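Local coordinates for short chain dehydrogenase (PDB 3G1T), which is probably an NAD(P)-dependent oxidoreductase of the short-chain dehydrogenase family, built on a Rossmann fold, whose substrate is not known, at residues 56-59 with 65-68; 120-125 with 164-169; 227-232 with 241-246. All coordinates share one frame; numbering follows the deposited sequence.

Contact 1. Residues 56-59 with 65-68; sequences QHIA and QPQW
Q56, which faces Q65 across the contact, has its OE1 hydrogen-bonded to R52 one turn earlier on the same helix. This bond ties the amide oxygen to its own helix. Q56 NE2 comes only to 4.0 Å from Q65 OE1, too far for a hydrogen bond, and the two amide planes are turned 30° against each other. The Q56 CB points away from the 65-68 segment, and the chain bends at chi2 (-113°); its amide is the part that meets Q65. Q65 has CG anti to the backbone N (chi1 -165°), and its extended chain brings the amide nearer the helix.

Beside the glutamines the contact is apolar. A59 CB abuts the start of the Q65 side chain, 3.8 Å from Q65 CA and 3.9 Å from Q65 CB. Here the backbones come nearest, with A59 CA 4.5 Å from Q65 CA, a close approach consistent with the small side chain of A59. Deeper in, I58 meets P66. The gamma-branch methyl does most of the touching: I58 CG2 lies 3.4 Å from P66 CG, tighter than ordinary van der Waals contact, and 3.8 Å from P66 CD. I58 CD1 touches the same ring carbon more loosely, at 4.0 Å from P66 CG, so two branches of the isoleucine bear on one corner of the ring.

The contact belongs to the beta-alpha-beta unit formed by strand 40-45, helix 48-62 and strand 67-70, at the turn where the helix gives way to the strand. I58 also packs on L32 and A35 of helix 25-36, while Q67 pairs through its backbone with L43, setting the outermost strand against its neighbour 40-45.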
# COMPACT_ATOMS: atom_id res chain seq x y z
N GLN A 56 -20.96 24.68 -12.96
CA GLN A 56 -22.05 25.43 -13.62
C GLN A 56 -23.39 24.69 -13.49
O GLN A 56 -24.42 25.29 -13.29
CB GLN A 56 -21.73 25.70 -15.10
CG GLN A 56 -20.42 26.50 -15.31
CD GLN A 56 -20.60 27.92 -15.89
OE1 GLN A 56 -19.66 28.47 -16.49
NE2 GLN A 56 -21.79 28.52 -15.70
N HIS A 57 -23.32 23.36 -13.54
CA HIS A 57 -24.50 22.52 -13.37
C HIS A 57 -25.02 22.74 -11.94
O HIS A 57 -26.20 22.98 -11.76
CB HIS A 57 -24.13 21.05 -13.71
CG HIS A 57 -25.27 20.06 -13.65
ND1 HIS A 57 -25.16 18.79 -14.19
CD2 HIS A 57 -26.53 20.14 -13.17
CE1 HIS A 57 -26.28 18.12 -14.00
NE2 HIS A 57 -27.14 18.92 -13.40
N ILE A 58 -24.15 22.75 -10.93
CA ILE A 58 -24.58 22.94 -9.54
C ILE A 58 -25.14 24.37 -9.41
O ILE A 58 -26.20 24.56 -8.79
CB ILE A 58 -23.40 22.67 -8.53
CG1 ILE A 58 -23.08 21.17 -8.43
CG2 ILE A 58 -23.63 23.31 -7.09
CD1 ILE A 58 -21.66 20.86 -7.80
N ALA A 59 -24.45 25.35 -10.02
CA ALA A 59 -24.91 26.77 -10.00
C ALA A 59 -26.27 26.91 -10.62
O ALA A 59 -27.16 27.57 -10.04
CB ALA A 59 -23.95 27.69 -10.68
N GLN A 65 -22.30 29.53 -7.51
CA GLN A 65 -21.28 28.73 -8.19
C GLN A 65 -20.17 28.23 -7.25
O GLN A 65 -19.48 29.06 -6.62
CB GLN A 65 -20.72 29.42 -9.47
CG GLN A 65 -19.93 28.44 -10.39
CD GLN A 65 -19.40 29.06 -11.70
OE1 GLN A 65 -20.09 29.84 -12.36
NE2 GLN A 65 -18.18 28.66 -12.11
N PRO A 66 -20.00 26.89 -7.14
CA PRO A 66 -18.94 26.22 -6.33
C PRO A 66 -17.60 26.65 -6.76
O PRO A 66 -17.36 26.90 -7.94
CB PRO A 66 -19.09 24.75 -6.71
CG PRO A 66 -20.49 24.62 -7.09
CD PRO A 66 -20.89 25.88 -7.75
N GLN A 67 -16.69 26.71 -5.80
CA GLN A 67 -15.31 26.92 -6.16
C GLN A 67 -14.66 25.63 -6.60
O GLN A 67 -15.04 24.54 -6.16
CB GLN A 67 -14.53 27.55 -5.01
CG GLN A 67 -14.69 29.09 -5.02
CD GLN A 67 -13.80 29.79 -4.01
OE1 GLN A 67 -14.25 30.73 -3.34
NE2 GLN A 67 -12.55 29.33 -3.89
N TRP A 68 -13.72 25.73 -7.51
CA TRP A 68 -12.99 24.57 -7.98
C TRP A 68 -11.50 24.84 -7.97
O TRP A 68 -11.09 25.97 -7.94
CB TRP A 68 -13.49 24.09 -9.36
CG TRP A 68 -13.62 25.19 -10.40
CD1 TRP A 68 -14.74 25.92 -10.69
CD2 TRP A 68 -12.58 25.67 -11.27
NE1 TRP A 68 -14.47 26.81 -11.70
CE2 TRP A 68 -13.15 26.70 -12.06
CE3 TRP A 68 -11.23 25.34 -11.45
CZ2 TRP A 68 -12.41 27.39 -13.02
CZ3 TRP A 68 -10.49 26.03 -12.40
CH2 TRP A 68 -11.08 27.06 -13.17

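Contact 2. Residues 120-125 with 164-169; sequences QDVMQV and WGAYAT
V122 and A166 meet side chain to side chain, V122 CB 3.7 Å from A166 CB. The valine has CG1 anti to the backbone N (chi1 168°), a setting that lays this methyl over the first turn of the partner helix, 3.6 Å from A166 O. V122 CG1 also lies 3.9 Å from Y167 N, so one branch covers backbone as well as the alanine methyl. To one side M123 sends its sulfur toward the T169 methyl, a looser touch with M123 SD 4.3 Å from T169 CG2.

T169 is fixed from its other branch: OG1 donates to G165 O at 3.0 Å, from above the carbonyl plane. That oxygen also accepts T169 N, so two donors from one residue grip it. W119, from the preceding turn of helix 116-142, rests on both A166 and T169.

The axes run nearly alongside, 26° apart and 8.9 Å at closest approach. Beyond them lies the second subunit, where M123 packs on M123 of the other chain and T169 on its M177, and Q120 and Q124 exchange amide hydrogen bonds with Q124 and Q120 of that chain. Helices 116-142 and 165-185 thus form the four-helix interface common in dimers of short-chain dehydrogenases, and Y167 opens the Y-x-x-x-K sequence that marks this family.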
# COMPACT_ATOMS: atom_id res chain seq x y z
N GLN A 120 4.39 2.78 -10.64
CA GLN A 120 4.79 3.97 -9.85
C GLN A 120 3.75 5.07 -9.95
O GLN A 120 3.43 5.71 -8.93
CB GLN A 120 6.18 4.47 -10.30
CG GLN A 120 7.27 4.52 -9.21
CD GLN A 120 8.59 3.76 -9.54
OE1 GLN A 120 9.55 3.88 -8.80
NE2 GLN A 120 8.62 2.97 -10.63
N ASP A 121 3.19 5.29 -11.14
CA ASP A 121 2.15 6.36 -11.31
C ASP A 121 0.92 6.08 -10.48
O ASP A 121 0.33 6.99 -9.86
CB ASP A 121 1.69 6.43 -12.79
CG ASP A 121 2.75 6.93 -13.74
OD1 ASP A 121 3.73 7.50 -13.31
OD2 ASP A 121 2.61 6.75 -14.97
N VAL A 122 0.49 4.80 -10.44
CA VAL A 122 -0.69 4.36 -9.66
C VAL A 122 -0.41 4.65 -8.19
O VAL A 122 -1.30 5.17 -7.49
CB VAL A 122 -1.11 2.84 -9.91
CG1 VAL A 122 -2.13 2.34 -8.89
CG2 VAL A 122 -1.68 2.70 -11.34
N MET A 123 0.80 4.30 -7.74
CA MET A 123 1.14 4.52 -6.32
C MET A 123 1.12 6.03 -6.03
O MET A 123 0.70 6.46 -4.94
CB MET A 123 2.50 3.90 -5.97
CG MET A 123 2.39 2.32 -5.79
SD MET A 123 1.19 1.52 -4.61
CE MET A 123 2.05 2.11 -3.21
N GLN A 124 1.65 6.81 -6.96
CA GLN A 124 1.78 8.25 -6.75
C GLN A 124 0.41 8.90 -6.64
O GLN A 124 0.22 9.80 -5.79
CB GLN A 124 2.58 8.94 -7.89
CG GLN A 124 3.01 10.40 -7.55
CD GLN A 124 3.93 10.42 -6.34
OE1 GLN A 124 4.62 9.45 -6.11
NE2 GLN A 124 4.04 11.57 -5.63
N VAL A 125 -0.55 8.50 -7.49
CA VAL A 125 -1.86 9.15 -7.43
C VAL A 125 -2.62 8.60 -6.21
O VAL A 125 -3.19 9.39 -5.41
CB VAL A 125 -2.71 8.91 -8.74
CG1 VAL A 125 -4.22 9.35 -8.60
CG2 VAL A 125 -2.03 9.64 -9.90
N TRP A 164 -4.76 -7.65 -10.76
CA TRP A 164 -5.09 -6.34 -10.25
C TRP A 164 -3.87 -5.49 -9.80
O TRP A 164 -4.03 -4.31 -9.46
CB TRP A 164 -6.19 -6.41 -9.21
CG TRP A 164 -7.53 -6.63 -9.89
CD1 TRP A 164 -8.08 -7.81 -10.14
CD2 TRP A 164 -8.46 -5.62 -10.34
NE1 TRP A 164 -9.32 -7.63 -10.81
CE2 TRP A 164 -9.55 -6.30 -10.95
CE3 TRP A 164 -8.45 -4.23 -10.31
CZ2 TRP A 164 -10.70 -5.60 -11.45
CZ3 TRP A 164 -9.58 -3.51 -10.81
CH2 TRP A 164 -10.68 -4.22 -11.37
N GLY A 165 -2.69 -6.12 -9.84
CA GLY A 165 -1.37 -5.40 -9.82
C GLY A 165 -1.27 -4.14 -8.95
O GLY A 165 -1.65 -4.20 -7.72
N ALA A 166 -0.85 -3.02 -9.56
CA ALA A 166 -0.68 -1.77 -8.82
C ALA A 166 -1.97 -1.28 -8.18
O ALA A 166 -1.98 -0.78 -7.08
CB ALA A 166 -0.04 -0.69 -9.72
N TYR A 167 -3.08 -1.40 -8.87
CA TYR A 167 -4.37 -0.95 -8.30
C TYR A 167 -4.67 -1.61 -6.93
O TYR A 167 -4.94 -0.90 -5.93
CB TYR A 167 -5.52 -1.28 -9.26
CG TYR A 167 -6.80 -0.53 -8.86
CD1 TYR A 167 -6.87 0.88 -9.01
CD2 TYR A 167 -7.92 -1.21 -8.31
CE1 TYR A 167 -8.05 1.58 -8.67
CE2 TYR A 167 -9.10 -0.47 -7.96
CZ TYR A 167 -9.13 0.88 -8.18
OH TYR A 167 -10.23 1.63 -7.84
N ALA A 168 -4.70 -2.95 -6.91
CA ALA A 168 -4.99 -3.71 -5.66
C ALA A 168 -3.99 -3.31 -4.54
O ALA A 168 -4.42 -3.03 -3.41
CB ALA A 168 -4.86 -5.16 -5.89
N THR A 169 -2.70 -3.30 -4.88
CA THR A 169 -1.60 -2.89 -3.96
C THR A 169 -1.96 -1.53 -3.39
O THR A 169 -1.84 -1.30 -2.15
CB THR A 169 -0.23 -2.93 -4.64
OG1 THR A 169 -0.02 -4.26 -5.17
CG2 THR A 169 0.96 -2.65 -3.61

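Contact 3. Residues 227-232 with 241-246; sequences YLWLMG and MTFDAQ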
# COMPACT_ATOMS: atom_id res chain seq x y z
N TYR A 227 -22.67 7.43 0.32
CA TYR A 227 -21.94 8.67 0.22
C TYR A 227 -22.51 9.81 1.01
O TYR A 227 -21.74 10.55 1.63
CB TYR A 227 -21.80 9.07 -1.27
CG TYR A 227 -20.78 8.19 -2.00
CD1 TYR A 227 -19.52 8.67 -2.28
CD2 TYR A 227 -21.11 6.85 -2.41
CE1 TYR A 227 -18.54 7.91 -2.92
CE2 TYR A 227 -20.12 6.08 -3.12
CZ TYR A 227 -18.88 6.63 -3.35
OH TYR A 227 -17.91 5.94 -3.99
N LEU A 228 -23.84 9.93 1.00
CA LEU A 228 -24.57 10.88 1.84
C LEU A 228 -24.44 10.50 3.33
O LEU A 228 -24.12 11.41 4.16
CB LEU A 228 -26.10 10.84 1.51
CG LEU A 228 -26.35 11.70 0.28
CD1 LEU A 228 -27.74 11.28 -0.35
CD2 LEU A 228 -26.20 13.26 0.65
N TRP A 229 -24.66 9.22 3.66
CA TRP A 229 -24.63 8.79 5.09
C TRP A 229 -23.28 9.11 5.75
O TRP A 229 -23.23 9.68 6.85
CB TRP A 229 -24.90 7.30 5.12
CG TRP A 229 -24.92 6.78 6.54
CD1 TRP A 229 -25.93 6.95 7.47
CD2 TRP A 229 -23.92 5.99 7.15
NE1 TRP A 229 -25.58 6.29 8.65
CE2 TRP A 229 -24.34 5.73 8.49
CE3 TRP A 229 -22.69 5.49 6.70
CZ2 TRP A 229 -23.59 4.93 9.37
CZ3 TRP A 229 -21.92 4.73 7.58
CH2 TRP A 229 -22.38 4.47 8.91
N LEU A 230 -22.17 8.85 5.05
CA LEU A 230 -20.85 9.17 5.66
C LEU A 230 -20.55 10.63 5.85
O LEU A 230 -19.69 10.96 6.67
CB LEU A 230 -19.68 8.50 4.92
CG LEU A 230 -19.53 7.00 5.20
CD1 LEU A 230 -18.45 6.44 4.28
CD2 LEU A 230 -19.13 6.65 6.66
N MET A 231 -21.22 11.56 5.11
CA MET A 231 -20.92 12.99 5.32
C MET A 231 -21.84 13.64 6.38
O MET A 231 -21.49 14.67 6.94
CB MET A 231 -21.05 13.76 3.98
CG MET A 231 -19.82 13.55 3.02
SD MET A 231 -18.17 13.97 3.73
CE MET A 231 -17.06 13.22 2.55
N GLY A 232 -22.99 13.00 6.63
CA GLY A 232 -24.07 13.46 7.57
C GLY A 232 -23.85 12.97 8.99
O GLY A 232 -23.10 12.00 9.29
N MET A 241 -13.61 2.31 9.52
CA MET A 241 -14.34 1.20 8.88
C MET A 241 -14.26 1.32 7.35
O MET A 241 -14.03 2.39 6.84
CB MET A 241 -15.82 1.19 9.30
CG MET A 241 -16.01 0.92 10.81
SD MET A 241 -17.68 1.07 11.50
CE MET A 241 -18.60 -0.18 10.61
N THR A 242 -14.52 0.21 6.67
CA THR A 242 -14.57 0.24 5.22
C THR A 242 -15.93 -0.35 4.81
O THR A 242 -16.32 -1.41 5.27
CB THR A 242 -13.28 -0.49 4.62
OG1 THR A 242 -13.40 -0.40 3.15
CG2 THR A 242 -13.16 -1.92 5.09
N PHE A 243 -16.70 0.44 4.04
CA PHE A 243 -18.09 0.14 3.71
C PHE A 243 -18.27 -0.22 2.26
O PHE A 243 -17.70 0.43 1.37
CB PHE A 243 -19.00 1.33 3.99
CG PHE A 243 -19.00 1.77 5.48
CD1 PHE A 243 -19.87 1.14 6.39
CD2 PHE A 243 -18.13 2.78 5.91
CE1 PHE A 243 -19.91 1.58 7.77
CE2 PHE A 243 -18.10 3.17 7.30
CZ PHE A 243 -18.99 2.61 8.19
N ASP A 244 -19.10 -1.23 2.02
CA ASP A 244 -19.51 -1.57 0.64
C ASP A 244 -20.82 -0.89 0.24
O ASP A 244 -21.83 -1.03 0.93
CB ASP A 244 -19.71 -3.05 0.47
CG ASP A 244 -18.40 -3.84 0.43
OD1 ASP A 244 -18.49 -5.10 0.40
OD2 ASP A 244 -17.32 -3.27 0.42
N ALA A 245 -20.74 -0.08 -0.78
CA ALA A 245 -21.96 0.51 -1.41
C ALA A 245 -22.96 -0.55 -1.90
O ALA A 245 -24.19 -0.31 -1.90
CB ALA A 245 -21.56 1.47 -2.52
N GLN A 246 -22.46 -1.70 -2.33
CA GLN A 246 -23.29 -2.76 -2.83
C GLN A 246 -22.85 -4.10 -2.21
O GLN A 246 -22.01 -4.81 -2.79
CB GLN A 246 -23.17 -2.82 -4.37
CG GLN A 246 -23.33 -1.46 -5.14
CD GLN A 246 -23.03 -1.64 -6.60
OE1 GLN A 246 -22.05 -1.12 -7.10
NE2 GLN A 246 -23.82 -2.47 -7.28
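W229 and F243 form a T-shaped pair, with the edge of the indole's six-membered ring directed at the phenyl face. The planes stand 79° apart and the ring centroids 5.3 Å. W229 CZ3 sits above the phenyl plane but offset toward its rim, 3.7 Å from both F243 CZ and F243 CE1, and its neighbour W229 CH2 comes to 3.9 Å from F243 CZ. F243 CZ lies at the edge of the indole, in its plane. Such a meeting directs the slightly positive C-H rim of tryptophan at the electron-rich phenyl face. W229 holds CG anti to the backbone N (chi1 -179°), which swings the long indole out from the helix toward the strand.

L230, the next residue of the helix, approaches the same phenyl ring obliquely with its two methyls. L230 CD2 is 3.7 Å from F243 CE2, and L230 CD1 is 4.0 Å from F243 CD2. The leucine was modelled in two conformers, so these distances describe one of them. The two helix residues meet different parts of the phenyl: the indole edge sits over the CE1-CZ part of the ring, while the leucine methyls lie by CD2 and CE2.

Y5, the first modelled residue, makes another edge-to-face pair with W229 and extends the aromatic cluster. The phenyl bridges helix 224-231 and strand 242-244, the outermost strand at this end of the parallel sheet. The strand is held to 190-196 through backbone bonds of F243 with C194 and N196. L230 also packs on I195 and on V150, so it touches side chains of the last three strands, 147-152, 190-196 and 242-244.

The three contacts sample different depths of one Rossmann-type fold. Contact 1, at the surface, packs a helix on the loop leading into one outermost strand; contact 3, partly buried, packs a helix on the other, at the opposite edge of the same sheet. Contact 2 joins helix to helix, and its touching residues are all buried, on a side where a second subunit also packs. Chemistry follows place: a glutamine pair borders the aliphatic packing of contact 1, contact 2 sets a valine and a methionine against an alanine, a threonine methyl and backbone, and contact 3 relies on an aromatic pair with a leucine. None has a hydrogen bond between its two segments.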